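Local coordinates for bluetongue virus COAT protein VP7 (Bluetongue virus, PDB 1BVP) that builds the trimeric capsomers, 260 in all, that cover the VP3 scaffold of the virus core, at residues 117-122 / 251-256; 182-187 / 245-250; 210-215 / 227-232. All blocks are in the same frame, centred on the assembly; numbering follows the deposited sequence.

Contact 1 (117-122 / 251-256); sequences STWGPA and ISMDKT
Trp119 turns an edge of its indole to segment 251-256: the carbonyl O of Met253 lies close to the ring plane, 4.0 Å from CD1. The amine of Lys255 comes up obliquely to the same ring. Trp119 CB meets the thioether, 3.7 Å from Met253 SD; a long, unbranched methionine suits this place because it can run past the Gly120 carbonyl and still end in a soft apolar tip. Lys255 leaves in the other direction, but bends at chi2 and chi4 bring NZ back to Thr118 O at 2.9 Å, with the donor tilted 22° from the carbonyl plane. Ala122 and Ser252 form an antiparallel hydrogen-bonded pair, Ala122 N to Ser252 O at 2.9 Å and Ser252 N to Ala122 O at 3.1 Å. The small Ala122 CB leaves room for Thr256 CG2, 3.8 Å away. Ser252 OG also bonds to Asp254 OD2, while the other carboxylate oxygen makes a salt bridge to Arg341 of a second subunit. Thr118 OG1 reaches Arg274 N of that subunit. These are the two connections, side by side, by which the VP7 chain passes between its helical domain and the beta-sandwich domain inserted in it.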
loop_
_atom_site.group_PDB
_atom_site.type_symbol
_atom_site.label_atom_id
_atom_site.label_comp_id
_atom_site.label_asym_id
_atom_site.label_seq_id
_atom_site.Cartn_x
_atom_site.Cartn_y
_atom_site.Cartn_z
ATOM N N SER A 117 8.556 18.859 3.171
ATOM C CA SER A 117 9.597 19.855 3.125
ATOM C C SER A 117 11.017 19.288 3.096
ATOM O O SER A 117 11.993 20.041 3.122
ATOM C CB SER A 117 9.404 20.787 4.316
ATOM O OG SER A 117 9.623 20.046 5.507
ATOM N N THR A 118 11.140 17.968 3.107
ATOM C CA THR A 118 12.444 17.334 3.069
ATOM C C THR A 118 12.458 16.215 2.036
ATOM O O THR A 118 11.631 16.217 1.131
ATOM C CB THR A 118 12.910 16.872 4.460
ATOM O OG1 THR A 118 14.335 16.650 4.441
ATOM C CG2 THR A 118 12.150 15.669 4.959
ATOM N N TRP A 119 13.449 15.327 2.111
ATOM C CA TRP A 119 13.614 14.221 1.165
ATOM C C TRP A 119 14.016 13.017 1.962
ATOM O O TRP A 119 14.592 13.151 3.051
ATOM C CB TRP A 119 14.748 14.521 0.164
ATOM C CG TRP A 119 14.468 15.701 -0.723
ATOM C CD1 TRP A 119 13.742 15.719 -1.902
ATOM C CD2 TRP A 119 14.779 17.059 -0.425
ATOM N NE1 TRP A 119 13.574 17.024 -2.330
ATOM C CE2 TRP A 119 14.198 17.860 -1.439
ATOM C CE3 TRP A 119 15.481 17.681 0.612
ATOM C CZ2 TRP A 119 14.293 19.238 -1.435
ATOM C CZ3 TRP A 119 15.572 19.058 0.615
ATOM C CH2 TRP A 119 14.983 19.821 -0.401
ATOM N N GLY A 120 13.716 11.841 1.431
ATOM C CA GLY A 120 14.083 10.607 2.100
ATOM C C GLY A 120 14.000 9.472 1.106
ATOM O O GLY A 120 13.285 9.569 0.097
ATOM N N PRO A 121 14.750 8.396 1.344
ATOM C CA PRO A 121 14.754 7.227 0.450
ATOM C C PRO A 121 13.427 6.489 0.396
ATOM O O PRO A 121 12.810 6.241 1.420
ATOM C CB PRO A 121 15.832 6.332 1.064
ATOM C CG PRO A 121 15.848 6.718 2.532
ATOM C CD PRO A 121 15.700 8.225 2.464
ATOM N N ALA A 122 13.031 6.066 -0.794
ATOM C CA ALA A 122 11.800 5.318 -0.973
ATOM C C ALA A 122 11.867 4.351 -2.172
ATOM O O ALA A 122 12.409 4.730 -3.226
ATOM C CB ALA A 122 10.698 6.286 -1.213
ATOM N N ILE A 251 15.854 2.389 -4.745
ATOM C CA ILE A 251 15.351 3.482 -3.915
ATOM C C ILE A 251 15.944 4.827 -4.331
ATOM O O ILE A 251 17.123 4.927 -4.653
ATOM C CB ILE A 251 15.615 3.289 -2.387
ATOM C CG1 ILE A 251 17.105 3.355 -2.111
ATOM C CG2 ILE A 251 14.964 1.999 -1.839
ATOM C CD1 ILE A 251 17.442 2.932 -0.736
ATOM N N SER A 252 15.113 5.858 -4.358
ATOM C CA SER A 252 15.601 7.176 -4.686
ATOM C C SER A 252 14.853 8.178 -3.798
ATOM O O SER A 252 14.087 7.767 -2.925
ATOM C CB SER A 252 15.402 7.457 -6.167
ATOM O OG SER A 252 14.058 7.728 -6.471
ATOM N N MET A 253 15.151 9.467 -3.966
ATOM C CA MET A 253 14.487 10.522 -3.211
ATOM C C MET A 253 13.299 11.153 -3.947
ATOM O O MET A 253 12.909 12.289 -3.687
ATOM C CB MET A 253 15.487 11.564 -2.708
ATOM C CG MET A 253 16.287 10.964 -1.564
ATOM S SD MET A 253 17.394 12.072 -0.684
ATOM C CE MET A 253 17.583 13.130 -1.974
ATOM N N ASP A 254 12.708 10.407 -4.873
ATOM C CA ASP A 254 11.537 10.917 -5.553
ATOM C C ASP A 254 10.386 10.444 -4.661
ATOM O O ASP A 254 10.454 9.366 -4.060
ATOM C CB ASP A 254 11.400 10.340 -6.965
ATOM C CG ASP A 254 12.485 10.812 -7.901
ATOM O OD1 ASP A 254 12.753 12.034 -7.991
ATOM O OD2 ASP A 254 13.084 9.933 -8.545
ATOM N N LYS A 255 9.367 11.278 -4.516
ATOM C CA LYS A 255 8.252 10.946 -3.662
ATOM C C LYS A 255 7.381 9.901 -4.295
ATOM O O LYS A 255 7.197 9.903 -5.526
ATOM C CB LYS A 255 7.413 12.191 -3.344
ATOM C CG LYS A 255 8.059 13.251 -2.432
ATOM C CD LYS A 255 8.350 12.732 -1.042
ATOM C CE LYS A 255 8.591 13.873 -0.042
ATOM N NZ LYS A 255 9.598 14.875 -0.457
ATOM N N THR A 256 6.914 8.971 -3.460
ATOM C CA THR A 256 6.024 7.927 -3.918
ATOM C C THR A 256 4.683 8.131 -3.215
ATOM O O THR A 256 4.493 9.095 -2.478
ATOM C CB THR A 256 6.560 6.556 -3.613
ATOM O OG1 THR A 256 6.407 6.260 -2.222
ATOM C CG2 THR A 256 8.013 6.497 -3.943
#

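Contact 2 (182-187 / 245-250); sequences MMIYLV and IQVVFY
Strands 183-187 and 245-250 run antiparallel with a strong twist, their short axes 136° apart in direction and 4.7 Å apart at closest approach. Val187 and Gln246 are joined by two backbone bonds, Gln246 N to Val187 O at 2.8 Å and Val187 N to Gln246 O at 3.0 Å. Farther along, Tyr185 N bonds to Phe249 O at 3.0 Å, and Tyr185 O receives a weak bond from Val248 N, at the point where the register shifts by one residue. Tyr185 and Phe249 project from the same face with rings nearly parallel, 20° between planes and 4.5 Å between centroids, yet displaced so that little of one ring covers the other. Tyr185 CB sits over the Phe249 face, 4.1 Å from its centroid. This is neighbouring-strand pairing in the antiparallel beta-sandwich domain of VP7, and Ile298 of a second subunit packs on both aromatics. The other face carries Ile184, Leu186 and Val247, with Tyr250 at its end: Ile184 CG2 touches Val247 CG1 at 3.7 Å, and Leu186 CD1 meets Val247 CG2. Val247 suits this spot because its two methyls serve two neighbours. Gln246, on the Tyr185 face, extends its amide so that OE1 accepts a bond from Arg189.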
loop_
_atom_site.group_PDB
_atom_site.type_symbol
_atom_site.label_atom_id
_atom_site.label_comp_id
_atom_site.label_asym_id
_atom_site.label_seq_id
_atom_site.Cartn_x
_atom_site.Cartn_y
_atom_site.Cartn_z
ATOM N N MET A 182 19.816 5.666 -5.035
ATOM C CA MET A 182 20.636 5.729 -3.849
ATOM C C MET A 182 21.119 4.310 -3.633
ATOM O O MET A 182 22.210 4.084 -3.103
ATOM C CB MET A 182 19.797 6.178 -2.661
ATOM C CG MET A 182 19.526 7.670 -2.635
ATOM S SD MET A 182 18.556 8.188 -1.223
ATOM C CE MET A 182 19.659 7.900 0.186
ATOM N N MET A 183 20.285 3.351 -4.013
ATOM C CA MET A 183 20.657 1.964 -3.883
ATOM C C MET A 183 19.865 1.177 -4.927
ATOM O O MET A 183 18.750 1.563 -5.264
ATOM C CB MET A 183 20.383 1.465 -2.481
ATOM C CG MET A 183 21.273 0.337 -2.076
ATOM S SD MET A 183 22.913 0.928 -1.706
ATOM C CE MET A 183 23.368 -0.265 -0.547
ATOM N N ILE A 184 20.495 0.155 -5.512
ATOM C CA ILE A 184 19.878 -0.674 -6.544
ATOM C C ILE A 184 20.009 -2.082 -6.038
ATOM O O ILE A 184 21.085 -2.475 -5.592
ATOM C CB ILE A 184 20.616 -0.529 -7.901
ATOM C CG1 ILE A 184 20.753 0.953 -8.231
ATOM C CG2 ILE A 184 19.834 -1.215 -9.025
ATOM C CD1 ILE A 184 21.325 1.234 -9.547
ATOM N N TYR A 185 18.893 -2.805 -6.008
ATOM C CA TYR A 185 18.907 -4.166 -5.506
ATOM C C TYR A 185 18.803 -5.128 -6.674
ATOM O O TYR A 185 17.817 -5.176 -7.422
ATOM C CB TYR A 185 17.820 -4.384 -4.440
ATOM C CG TYR A 185 18.020 -3.482 -3.235
ATOM C CD1 TYR A 185 17.535 -2.165 -3.229
ATOM C CD2 TYR A 185 18.758 -3.906 -2.145
ATOM C CE1 TYR A 185 17.788 -1.299 -2.180
ATOM C CE2 TYR A 185 19.018 -3.044 -1.075
ATOM C CZ TYR A 185 18.531 -1.735 -1.102
ATOM O OH TYR A 185 18.813 -0.880 -0.048
ATOM N N LEU A 186 19.900 -5.851 -6.820
ATOM C CA LEU A 186 20.147 -6.796 -7.878
ATOM C C LEU A 186 20.109 -8.256 -7.505
ATOM O O LEU A 186 20.300 -8.621 -6.348
ATOM C CB LEU A 186 21.584 -6.562 -8.331
ATOM C CG LEU A 186 21.938 -5.553 -9.391
ATOM C CD1 LEU A 186 20.849 -4.554 -9.606
ATOM C CD2 LEU A 186 23.225 -4.916 -9.009
ATOM N N VAL A 187 19.828 -9.086 -8.500
ATOM C CA VAL A 187 19.996 -10.532 -8.358
ATOM C C VAL A 187 20.405 -10.997 -9.748
ATOM O O VAL A 187 19.867 -10.500 -10.742
ATOM C CB VAL A 187 18.853 -11.362 -7.656
ATOM C CG1 VAL A 187 17.677 -10.533 -7.315
ATOM C CG2 VAL A 187 18.534 -12.620 -8.439
ATOM N N ILE A 245 20.839 -10.027 -15.203
ATOM C CA ILE A 245 20.933 -9.237 -13.981
ATOM C C ILE A 245 19.636 -8.477 -13.859
ATOM O O ILE A 245 19.257 -7.701 -14.755
ATOM C CB ILE A 245 22.085 -8.266 -13.996
ATOM C CG1 ILE A 245 23.406 -9.041 -14.042
ATOM C CG2 ILE A 245 22.024 -7.424 -12.758
ATOM C CD1 ILE A 245 24.616 -8.133 -14.279
ATOM N N GLN A 246 18.896 -8.827 -12.813
ATOM C CA GLN A 246 17.594 -8.230 -12.522
ATOM C C GLN A 246 17.634 -7.146 -11.455
ATOM O O GLN A 246 18.249 -7.350 -10.394
ATOM C CB GLN A 246 16.671 -9.293 -11.989
ATOM C CG GLN A 246 15.284 -8.798 -11.778
ATOM C CD GLN A 246 14.404 -9.824 -11.082
ATOM O OE1 GLN A 246 14.832 -10.953 -10.812
ATOM N NE2 GLN A 246 13.168 -9.429 -10.778
ATOM N N VAL A 247 17.005 -5.999 -11.739
ATOM C CA VAL A 247 16.890 -4.930 -10.741
ATOM C C VAL A 247 15.542 -5.213 -10.055
ATOM O O VAL A 247 14.466 -4.837 -10.569
ATOM C CB VAL A 247 16.891 -3.502 -11.348
ATOM C CG1 VAL A 247 16.565 -2.493 -10.284
ATOM C CG2 VAL A 247 18.248 -3.173 -11.916
ATOM N N VAL A 248 15.599 -5.921 -8.924
ATOM C CA VAL A 248 14.388 -6.269 -8.203
ATOM C C VAL A 248 13.603 -5.053 -7.681
ATOM O O VAL A 248 12.370 -5.056 -7.703
ATOM C CB VAL A 248 14.611 -7.413 -7.206
ATOM C CG1 VAL A 248 16.002 -7.455 -6.768
ATOM C CG2 VAL A 248 13.664 -7.302 -6.065
ATOM N N PHE A 249 14.319 -4.001 -7.280
ATOM C CA PHE A 249 13.738 -2.716 -6.882
ATOM C C PHE A 249 14.874 -1.790 -6.558
ATOM O O PHE A 249 15.993 -2.236 -6.307
ATOM C CB PHE A 249 12.758 -2.799 -5.703
ATOM C CG PHE A 249 13.392 -3.158 -4.399
ATOM C CD1 PHE A 249 13.519 -4.489 -4.014
ATOM C CD2 PHE A 249 13.870 -2.169 -3.549
ATOM C CE1 PHE A 249 14.122 -4.831 -2.793
ATOM C CE2 PHE A 249 14.473 -2.508 -2.330
ATOM C CZ PHE A 249 14.598 -3.839 -1.956
ATOM N N TYR A 250 14.610 -0.495 -6.615
ATOM C CA TYR A 250 15.636 0.488 -6.289
ATOM C C TYR A 250 15.017 1.599 -5.426
ATOM O O TYR A 250 13.785 1.716 -5.373
ATOM C CB TYR A 250 16.247 1.092 -7.562
ATOM C CG TYR A 250 15.311 1.946 -8.405
ATOM C CD1 TYR A 250 14.294 1.360 -9.166
ATOM C CD2 TYR A 250 15.475 3.338 -8.483
ATOM C CE1 TYR A 250 13.459 2.146 -9.999
ATOM C CE2 TYR A 250 14.656 4.133 -9.314
ATOM C CZ TYR A 250 13.666 3.523 -10.068
ATOM O OH TYR A 250 12.949 4.254 -10.987
#

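Contact 3 (210-215 / 227-232); sequences VSVGGV and GQAALH
Leu231 and Val212 meet through their torsions: chi1 of -158° swings Leu231 CG away from its own N, while chi1 of -179° in Val212 turns CG1 away from N and leaves CG2 beside it, facing Leu231. The two side chains then run alongside each other in one direction, with Val212 CG2 3.6 Å from Leu231 CD1; Trp225 packs on both, so branched apolar residues suit this face. On the opposite face Ser211 OG comes within 3.4 Å of His232 CB and stands obliquely to the imidazole, whose ND1 is hydrogen-bonded to Asp170. A small serine leaves space for the histidine beside it. Ser211 and His232 form an antiparallel hydrogen-bonded pair, with Ser211 N to His232 O and His232 N to Ser211 O both 2.9 Å. Strand 209-212 is an inner strand of a four-stranded antiparallel sheet: strand 231-234 flanks it here, and on its other side a type I' turn from Val212 to Val215 makes a tight beta hairpin with strand 215-217. Gly213 and Gly214 supply the turn's positive phi values, which residues with a CB adopt less readily. Gly213 also donates across, its N 2.9 Å from Ala230 O, and its CA rests 3.9 Å from Ala229 CB, a methyl that takes little room beside the turn.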
loop_
_atom_site.group_PDB
_atom_site.type_symbol
_atom_site.label_atom_id
_atom_site.label_comp_id
_atom_site.label_asym_id
_atom_site.label_seq_id
_atom_site.Cartn_x
_atom_site.Cartn_y
_atom_site.Cartn_z
ATOM N N VAL A 210 30.226 -12.865 -10.886
ATOM C CA VAL A 210 29.809 -11.461 -10.861
ATOM C C VAL A 210 30.388 -10.936 -9.542
ATOM O O VAL A 210 30.366 -11.629 -8.517
ATOM C CB VAL A 210 28.261 -11.299 -10.865
ATOM C CG1 VAL A 210 27.905 -9.826 -10.804
ATOM C CG2 VAL A 210 27.669 -11.901 -12.132
ATOM N N SER A 211 31.028 -9.782 -9.589
ATOM C CA SER A 211 31.598 -9.234 -8.377
ATOM C C SER A 211 31.230 -7.755 -8.317
ATOM O O SER A 211 31.084 -7.082 -9.368
ATOM C CB SER A 211 33.116 -9.434 -8.346
ATOM O OG SER A 211 33.765 -8.511 -9.209
ATOM N N VAL A 212 30.996 -7.280 -7.097
ATOM C CA VAL A 212 30.618 -5.889 -6.885
ATOM C C VAL A 212 31.694 -5.237 -6.055
ATOM O O VAL A 212 31.990 -5.703 -4.960
ATOM C CB VAL A 212 29.251 -5.761 -6.162
ATOM C CG1 VAL A 212 28.914 -4.295 -6.008
ATOM C CG2 VAL A 212 28.131 -6.469 -6.966
ATOM N N GLY A 213 32.304 -4.180 -6.590
ATOM C CA GLY A 213 33.382 -3.507 -5.880
ATOM C C GLY A 213 34.517 -4.457 -5.484
ATOM O O GLY A 213 35.097 -4.325 -4.404
ATOM N N GLY A 214 34.799 -5.452 -6.323
ATOM C CA GLY A 214 35.867 -6.387 -6.020
ATOM C C GLY A 214 35.472 -7.621 -5.235
ATOM O O GLY A 214 36.215 -8.601 -5.210
ATOM N N VAL A 215 34.334 -7.588 -4.558
ATOM C CA VAL A 215 33.904 -8.756 -3.797
ATOM C C VAL A 215 32.940 -9.659 -4.602
ATOM O O VAL A 215 32.081 -9.204 -5.358
ATOM C CB VAL A 215 33.382 -8.373 -2.352
ATOM C CG1 VAL A 215 32.600 -7.084 -2.372
ATOM C CG2 VAL A 215 32.525 -9.494 -1.764
ATOM N N GLY A 227 25.382 1.502 -7.041
ATOM C CA GLY A 227 25.338 2.075 -8.379
ATOM C C GLY A 227 26.634 2.715 -8.841
ATOM O O GLY A 227 26.708 3.163 -9.985
ATOM N N GLN A 228 27.645 2.773 -7.970
ATOM C CA GLN A 228 28.938 3.382 -8.319
ATOM C C GLN A 228 30.034 2.319 -8.434
ATOM O O GLN A 228 30.785 2.296 -9.417
ATOM C CB GLN A 228 29.376 4.433 -7.274
ATOM C CG GLN A 228 28.529 5.692 -7.179
ATOM C CD GLN A 228 28.331 6.370 -8.534
ATOM O OE1 GLN A 228 29.287 6.870 -9.135
ATOM N NE2 GLN A 228 27.087 6.386 -9.022
ATOM N N ALA A 229 30.118 1.455 -7.422
ATOM C CA ALA A 229 31.118 0.385 -7.382
ATOM C C ALA A 229 31.056 -0.427 -8.663
ATOM O O ALA A 229 29.975 -0.652 -9.204
ATOM C CB ALA A 229 30.876 -0.521 -6.192
ATOM N N ALA A 230 32.208 -0.912 -9.114
ATOM C CA ALA A 230 32.281 -1.691 -10.352
ATOM C C ALA A 230 31.546 -3.023 -10.303
ATOM O O ALA A 230 31.682 -3.820 -9.355
ATOM C CB ALA A 230 33.710 -1.891 -10.755
ATOM N N LEU A 231 30.764 -3.241 -11.350
ATOM C CA LEU A 231 29.960 -4.446 -11.518
ATOM C C LEU A 231 30.731 -5.237 -12.562
ATOM O O LEU A 231 30.626 -4.976 -13.770
ATOM C CB LEU A 231 28.602 -4.030 -12.057
ATOM C CG LEU A 231 27.487 -5.005 -11.817
ATOM C CD1 LEU A 231 27.533 -5.433 -10.388
ATOM C CD2 LEU A 231 26.216 -4.271 -12.099
ATOM N N HIS A 232 31.498 -6.203 -12.080
ATOM C CA HIS A 232 32.388 -6.975 -12.919
ATOM C C HIS A 232 31.993 -8.421 -13.216
ATOM O O HIS A 232 31.919 -9.265 -12.315
ATOM C CB HIS A 232 33.756 -6.918 -12.256
ATOM C CG HIS A 232 34.873 -7.429 -13.108
ATOM N ND1 HIS A 232 35.402 -6.706 -14.159
ATOM C CD2 HIS A 232 35.588 -8.581 -13.043
ATOM C CE1 HIS A 232 36.397 -7.386 -14.700
ATOM N NE2 HIS A 232 36.530 -8.526 -14.043
#

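How the contacts relate
From the N terminus the chain runs through helices to segment 117-122, whose partner, 251-256, begins 129 residues after it ends: contact 1 closes the widest loop, and the other two contacts nest inside it. Contact 2 closes the next loop, from 182-187 to 245-250, and contact 3 the innermost, from 210-215 to 227-232; none cross. Contacts 1 and 2 share strand 241-252 and meet where a classic bulge puts Met182 and Met183 opposite Ile251, and the interdomain connection continues into the sheet that holds strands 183-195 and 241-252. Contact 3 belongs to the four-stranded sheet and meets contact 2 through Ile184 CD1 and Gly227 CA, 4.3 Å apart. Contacts 1 and 2 also touch a second subunit.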